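Local coordinates for putative sugar binding protein (Geobacillus stearothermophilus, PDB 6GT9) that binds galactose and probably glucose, as part of a three-component sensing system linked to galactan utilization, at residues I105-D119 and A122-N135. Numbering follows the deposited sequence.
Sequences INEITDKNIPVVTID and APTSRRVAYVGTDN. With GAL (beta-D-galactopyranose), chain E.
Parallel strands 115-118 and 129-132 are neighbours in the N-terminal sheet of a periplasmic binding protein fold, and Asp119, just past the end of the first, reaches the galactose pocket. Thr117 pairs with Tyr130 and Ile118 with Val131. Thr117 N bonds to Ala129 O, Val131 N to Thr117 O, and Asp119 N to Val131 O. Where the first strand begins, Val128 N bonds to Val115 O at 2.8 Å.

Thr117 and Tyr130 share one face of the sheet. Thr117 OG1 sits at the ring edge, 3.3 Å from Tyr130 CD1, and hydrogen-bonds to Asp121. Asp121 also forms a salt bridge with Arg127, whose CD lies against Thr117 OG1. With CG anti to the backbone N (chi1 168°), the Tyr130 ring reaches past Thr117 to the Asp119 backbone. Its OH bonds to Thr133 O at 2.8 Å, and CE1 packs 3.6 Å from Asp119 N. An alanine here is likely to leave Thr133 O without this donor and open a gap beside Thr117 and the Asp119 backbone.

At the other end, helix 98-110 receives the loop before strand 129-132. Arg126 N bonds to Asn106 OD1 at 2.9 Å. The Asn106 amide also stacks on one face of the Arg126 guanidinium, the planes 18° apart. At the guanidinium edge, NH1 makes a salt bridge with Asp110 OD2.

Beside the sugar, Asp119 OD2 accepts from galactose O2 at 2.6 Å. Gln94 holds Asp119 OD1. Asn135, whose OD1 bonds to Arg171 of the same pocket, grips the Asp119 backbone: ND2 gives an almost straight bond (174°) to Asp119 O, 3.1 Å away and in the plane of the Asn135 amide.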
loop_
_atom_site.group_PDB
_atom_site.type_symbol
_atom_site.label_atom_id
_atom_site.label_comp_id
_atom_site.label_asym_id
_atom_site.label_seq_id
_atom_site.Cartn_x
_atom_site.Cartn_y
_atom_site.Cartn_z
ATOM N N ILE A 105 10.797 -12.991 9.368
ATOM C CA ILE A 105 9.854 -12.742 10.456
ATOM C C ILE A 105 9.911 -13.879 11.469
ATOM O O ILE A 105 9.948 -13.644 12.681
ATOM C CB ILE A 105 8.429 -12.531 9.911
ATOM C CG1 ILE A 105 8.326 -11.167 9.220
ATOM C CG2 ILE A 105 7.432 -12.623 11.040
ATOM C CD1 ILE A 105 7.094 -11.006 8.302
ATOM N N ASN A 106 9.973 -15.122 10.985
ATOM C CA ASN A 106 10.004 -16.274 11.884
ATOM C C ASN A 106 11.275 -16.301 12.730
ATOM O O ASN A 106 11.221 -16.585 13.932
ATOM C CB ASN A 106 9.864 -17.565 11.078
ATOM C CG ASN A 106 8.440 -17.815 10.633
ATOM O OD1 ASN A 106 7.553 -17.004 10.882
ATOM N ND2 ASN A 106 8.213 -18.936 9.965
ATOM N N GLU A 107 12.429 -16.012 12.126
ATOM C CA GLU A 107 13.670 -16.042 12.892
ATOM C C GLU A 107 13.710 -14.921 13.926
ATOM O O GLU A 107 14.239 -15.113 15.029
ATOM C CB GLU A 107 14.875 -15.972 11.945
ATOM C CG GLU A 107 15.531 -14.630 11.822
ATOM C CD GLU A 107 16.567 -14.571 10.698
ATOM O OE1 GLU A 107 16.220 -14.771 9.559
ATOM O OE2 GLU A 107 17.720 -14.304 10.946
ATOM N N ILE A 108 13.141 -13.758 13.601
ATOM C CA ILE A 108 13.056 -12.668 14.572
ATOM C C ILE A 108 12.159 -13.074 15.731
ATOM O O ILE A 108 12.508 -12.897 16.906
ATOM C CB ILE A 108 12.550 -11.383 13.892
ATOM C CG1 ILE A 108 13.615 -10.824 12.952
ATOM C CG2 ILE A 108 12.124 -10.353 14.939
ATOM C CD1 ILE A 108 13.127 -9.689 12.086
ATOM N N THR A 109 10.990 -13.642 15.407
ATOM C CA THR A 109 10.069 -14.125 16.434
ATOM C C THR A 109 10.747 -15.132 17.353
ATOM O O THR A 109 10.510 -15.133 18.564
ATOM C CB THR A 109 8.840 -14.759 15.779
ATOM O OG1 THR A 109 8.127 -13.765 15.031
ATOM C CG2 THR A 109 7.904 -15.355 16.829
ATOM N N ASP A 110 11.597 -15.995 16.795
ATOM C CA ASP A 110 12.249 -17.028 17.594
ATOM C C ASP A 110 13.343 -16.459 18.491
ATOM O O ASP A 110 13.780 -17.139 19.423
ATOM C CB ASP A 110 12.810 -18.120 16.679
ATOM C CG ASP A 110 11.713 -18.922 15.982
ATOM O OD1 ASP A 110 10.637 -19.132 16.587
ATOM O OD2 ASP A 110 11.918 -19.341 14.821
ATOM N N LYS A 111 13.796 -15.232 18.233
ATOM C CA LYS A 111 14.645 -14.499 19.158
ATOM C C LYS A 111 13.835 -13.691 20.171
ATOM O O LYS A 111 14.378 -12.761 20.783
ATOM C CB LYS A 111 15.599 -13.581 18.390
ATOM C CG LYS A 111 16.557 -14.297 17.439
ATOM C CD LYS A 111 17.529 -13.292 16.802
ATOM C CE LYS A 111 18.390 -13.920 15.709
ATOM N NZ LYS A 111 19.367 -12.939 15.146
ATOM N N ASN A 112 12.548 -14.014 20.344
ATOM C CA ASN A 112 11.687 -13.416 21.367
ATOM C C ASN A 112 11.449 -11.921 21.134
ATOM O O ASN A 112 11.330 -11.150 22.084
ATOM C CB ASN A 112 12.241 -13.668 22.775
ATOM C CG ASN A 112 12.356 -15.145 23.095
ATOM O OD1 ASN A 112 11.630 -15.971 22.536
ATOM N ND2 ASN A 112 13.275 -15.491 23.991
ATOM N N ILE A 113 11.351 -11.508 19.874
ATOM C CA ILE A 113 10.953 -10.153 19.518
ATOM C C ILE A 113 9.630 -10.258 18.763
ATOM O O ILE A 113 9.572 -10.901 17.712
ATOM C CB ILE A 113 12.026 -9.437 18.675
ATOM C CG1 ILE A 113 13.355 -9.369 19.441
ATOM C CG2 ILE A 113 11.608 -8.026 18.305
ATOM C CD1 ILE A 113 14.440 -8.565 18.714
ATOM N N PRO A 114 8.531 -9.701 19.270
ATOM C CA PRO A 114 7.250 -9.838 18.566
ATOM C C PRO A 114 7.221 -9.007 17.293
ATOM O O PRO A 114 7.786 -7.914 17.230
ATOM C CB PRO A 114 6.225 -9.325 19.584
ATOM C CG PRO A 114 6.997 -8.404 20.467
ATOM C CD PRO A 114 8.393 -8.973 20.543
ATOM N N VAL A 115 6.524 -9.524 16.275
ATOM C CA VAL A 115 6.407 -8.853 14.988
ATOM C C VAL A 115 4.936 -8.599 14.711
ATOM O O VAL A 115 4.110 -9.515 14.817
ATOM C CB VAL A 115 7.056 -9.668 13.852
ATOM C CG1 VAL A 115 6.740 -9.040 12.471
ATOM C CG2 VAL A 115 8.579 -9.738 14.059
ATOM N N VAL A 116 4.607 -7.346 14.402
ATOM C CA VAL A 116 3.288 -6.970 13.899
ATOM C C VAL A 116 3.467 -6.553 12.447
ATOM O O VAL A 116 4.323 -5.715 12.140
ATOM C CB VAL A 116 2.657 -5.838 14.728
ATOM C CG1 VAL A 116 1.386 -5.305 14.044
ATOM C CG2 VAL A 116 2.312 -6.331 16.151
ATOM N N THR A 117 2.695 -7.158 11.551
ATOM C CA THR A 117 2.725 -6.713 10.172
ATOM C C THR A 117 1.740 -5.568 9.982
ATOM O O THR A 117 0.710 -5.487 10.657
ATOM C CB THR A 117 2.412 -7.862 9.210
ATOM O OG1 THR A 117 1.215 -8.539 9.625
ATOM C CG2 THR A 117 3.562 -8.846 9.223
ATOM N N ILE A 118 2.079 -4.676 9.056
ATOM C CA ILE A 118 1.307 -3.468 8.784
ATOM C C ILE A 118 1.228 -3.289 7.273
ATOM O O ILE A 118 2.201 -3.568 6.561
ATOM C CB ILE A 118 1.938 -2.236 9.478
ATOM C CG1 ILE A 118 1.099 -0.973 9.266
ATOM C CG2 ILE A 118 3.404 -2.005 9.018
ATOM C CD1 ILE A 118 1.512 0.146 10.180
ATOM N N ASP A 119 0.048 -2.882 6.783
ATOM C CA ASP A 119 -0.160 -2.471 5.388
ATOM C C ASP A 119 -0.132 -3.647 4.416
ATOM O O ASP A 119 -0.919 -3.693 3.470
ATOM C CB ASP A 119 0.886 -1.400 4.987
ATOM C CG ASP A 119 0.842 -1.041 3.499
ATOM O OD1 ASP A 119 1.560 -1.695 2.709
ATOM O OD2 ASP A 119 0.108 -0.092 3.123
ATOM N N ALA A 122 1.941 -10.987 6.047
ATOM C CA ALA A 122 2.585 -12.277 5.780
ATOM C C ALA A 122 1.846 -13.363 6.561
ATOM O O ALA A 122 2.357 -13.885 7.565
ATOM C CB ALA A 122 4.070 -12.256 6.140
ATOM N N PRO A 123 0.649 -13.754 6.105
ATOM C CA PRO A 123 -0.251 -14.541 6.970
ATOM C C PRO A 123 0.216 -15.958 7.256
ATOM O O PRO A 123 -0.313 -16.587 8.185
ATOM C CB PRO A 123 -1.579 -14.541 6.196
ATOM C CG PRO A 123 -1.178 -14.350 4.776
ATOM C CD PRO A 123 0.058 -13.486 4.782
ATOM N N THR A 124 1.174 -16.492 6.510
ATOM C CA THR A 124 1.731 -17.790 6.870
ATOM C C THR A 124 2.890 -17.685 7.860
ATOM O O THR A 124 3.405 -18.718 8.301
ATOM C CB THR A 124 2.192 -18.547 5.619
ATOM O OG1 THR A 124 3.342 -17.902 5.069
ATOM C CG2 THR A 124 1.081 -18.571 4.565
ATOM N N SER A 125 3.322 -16.476 8.219
ATOM C CA SER A 125 4.427 -16.340 9.158
ATOM C C SER A 125 3.909 -16.389 10.595
ATOM O O SER A 125 2.710 -16.494 10.858
ATOM C CB SER A 125 5.199 -15.047 8.907
ATOM O OG SER A 125 4.445 -13.940 9.342
ATOM N N ARG A 126 4.832 -16.313 11.551
ATOM C CA ARG A 126 4.470 -16.306 12.960
ATOM C C ARG A 126 4.373 -14.892 13.525
ATOM O O ARG A 126 4.407 -14.718 14.745
ATOM C CB ARG A 126 5.461 -17.161 13.759
ATOM C CG ARG A 126 5.363 -18.651 13.400
ATOM C CD ARG A 126 5.940 -19.553 14.463
ATOM N NE ARG A 126 7.392 -19.435 14.547
ATOM C CZ ARG A 126 8.240 -20.180 13.845
ATOM N NH1 ARG A 126 9.549 -20.004 13.978
ATOM N NH2 ARG A 126 7.780 -21.097 13.009
ATOM N N ARG A 127 4.269 -13.876 12.665
ATOM C CA ARG A 127 3.863 -12.556 13.132
ATOM C C ARG A 127 2.636 -12.693 14.033
ATOM O O ARG A 127 1.764 -13.533 13.792
ATOM C CB ARG A 127 3.568 -11.634 11.939
ATOM C CG ARG A 127 2.459 -12.127 11.021
ATOM C CD ARG A 127 1.166 -11.386 11.279
ATOM N NE ARG A 127 0.059 -11.822 10.408
ATOM C CZ ARG A 127 -0.738 -12.858 10.674
ATOM N NH1 ARG A 127 -0.548 -13.585 11.766
ATOM N NH2 ARG A 127 -1.725 -13.177 9.843
ATOM N N VAL A 128 2.591 -11.893 15.102
ATOM C CA VAL A 128 1.514 -12.036 16.077
ATOM C C VAL A 128 0.199 -11.523 15.512
ATOM O O VAL A 128 -0.861 -12.106 15.759
ATOM C CB VAL A 128 1.859 -11.319 17.393
ATOM C CG1 VAL A 128 0.714 -11.509 18.398
ATOM C CG2 VAL A 128 3.155 -11.841 17.961
ATOM N N ALA A 129 0.235 -10.413 14.778
ATOM C CA ALA A 129 -1.000 -9.772 14.331
ATOM C C ALA A 129 -0.679 -8.909 13.131
ATOM O O ALA A 129 0.466 -8.498 12.946
ATOM C CB ALA A 129 -1.637 -8.906 15.422
ATOM N N TYR A 130 -1.712 -8.644 12.321
ATOM C CA TYR A 130 -1.632 -7.790 11.142
ATOM C C TYR A 130 -2.609 -6.635 11.287
ATOM O O TYR A 130 -3.733 -6.828 11.762
ATOM C CB TYR A 130 -1.960 -8.587 9.870
ATOM C CG TYR A 130 -2.182 -7.755 8.613
ATOM C CD1 TYR A 130 -1.185 -6.916 8.134
ATOM C CD2 TYR A 130 -3.374 -7.843 7.886
ATOM C CE1 TYR A 130 -1.369 -6.164 6.977
ATOM C CE2 TYR A 130 -3.575 -7.093 6.701
ATOM C CZ TYR A 130 -2.557 -6.260 6.260
ATOM O OH TYR A 130 -2.686 -5.497 5.124
ATOM N N VAL A 131 -2.193 -5.435 10.880
ATOM C CA VAL A 131 -3.093 -4.280 10.778
ATOM C C VAL A 131 -2.910 -3.671 9.396
ATOM O O VAL A 131 -1.843 -3.137 9.082
ATOM C CB VAL A 131 -2.844 -3.222 11.859
ATOM C CG1 VAL A 131 -3.961 -2.184 11.831
ATOM C CG2 VAL A 131 -2.751 -3.866 13.233
ATOM N N GLY A 132 -3.948 -3.717 8.578
ATOM C CA GLY A 132 -3.824 -3.156 7.248
ATOM C C GLY A 132 -5.052 -3.490 6.439
ATOM O O GLY A 132 -5.949 -4.214 6.882
ATOM N N THR A 133 -5.075 -2.936 5.242
ATOM C CA THR A 133 -6.157 -3.212 4.314
ATOM C C THR A 133 -6.208 -4.700 3.994
ATOM O O THR A 133 -5.189 -5.393 3.988
ATOM C CB THR A 133 -5.964 -2.387 3.039
ATOM O OG1 THR A 133 -5.931 -0.993 3.370
ATOM C CG2 THR A 133 -7.089 -2.635 2.034
ATOM N N ASP A 134 -7.428 -5.203 3.773
ATOM C CA ASP A 134 -7.619 -6.449 3.042
ATOM C C ASP A 134 -7.277 -6.191 1.576
ATOM O O ASP A 134 -8.128 -5.738 0.799
ATOM C CB ASP A 134 -9.057 -6.955 3.198
ATOM C CG ASP A 134 -9.294 -8.282 2.496
ATOM O OD1 ASP A 134 -8.559 -8.615 1.551
ATOM O OD2 ASP A 134 -10.220 -9.012 2.897
ATOM N N ASN A 135 -6.042 -6.499 1.178
ATOM C CA ASN A 135 -5.541 -6.020 -0.113
ATOM C C ASN A 135 -6.209 -6.718 -1.296
ATOM O O ASN A 135 -6.468 -6.080 -2.326
ATOM C CB ASN A 135 -4.023 -6.177 -0.160
ATOM C CG ASN A 135 -3.335 -5.140 0.674
ATOM O OD1 ASN A 135 -3.534 -3.937 0.455
ATOM N ND2 ASN A 135 -2.540 -5.579 1.658
HETATM C C1 GAL E . 0.199 2.343 -1.012
HETATM C C2 GAL E . 0.702 1.105 -0.297
HETATM C C3 GAL E . 2.036 1.371 0.423
HETATM C C4 GAL E . 3.064 1.903 -0.561
HETATM C C5 GAL E . 2.504 3.090 -1.327
HETATM C C6 GAL E . 3.427 3.548 -2.459
HETATM O O1 GAL E . -1.011 2.048 -1.682
HETATM O O2 GAL E . -0.246 0.659 0.683
HETATM O O3 GAL E . 2.555 0.173 0.914
HETATM O O4 GAL E . 3.444 0.877 -1.485
HETATM O O5 GAL E . 1.189 2.803 -1.954
HETATM O O6 GAL E . 3.081 4.844 -2.896
HETATM O O HOH W 1 5.867 -19.758 8.863
HETATM O O HOH W 2 6.029 -12.435 16.180
HETATM O O HOH W 3 -2.756 -1.898 3.707
#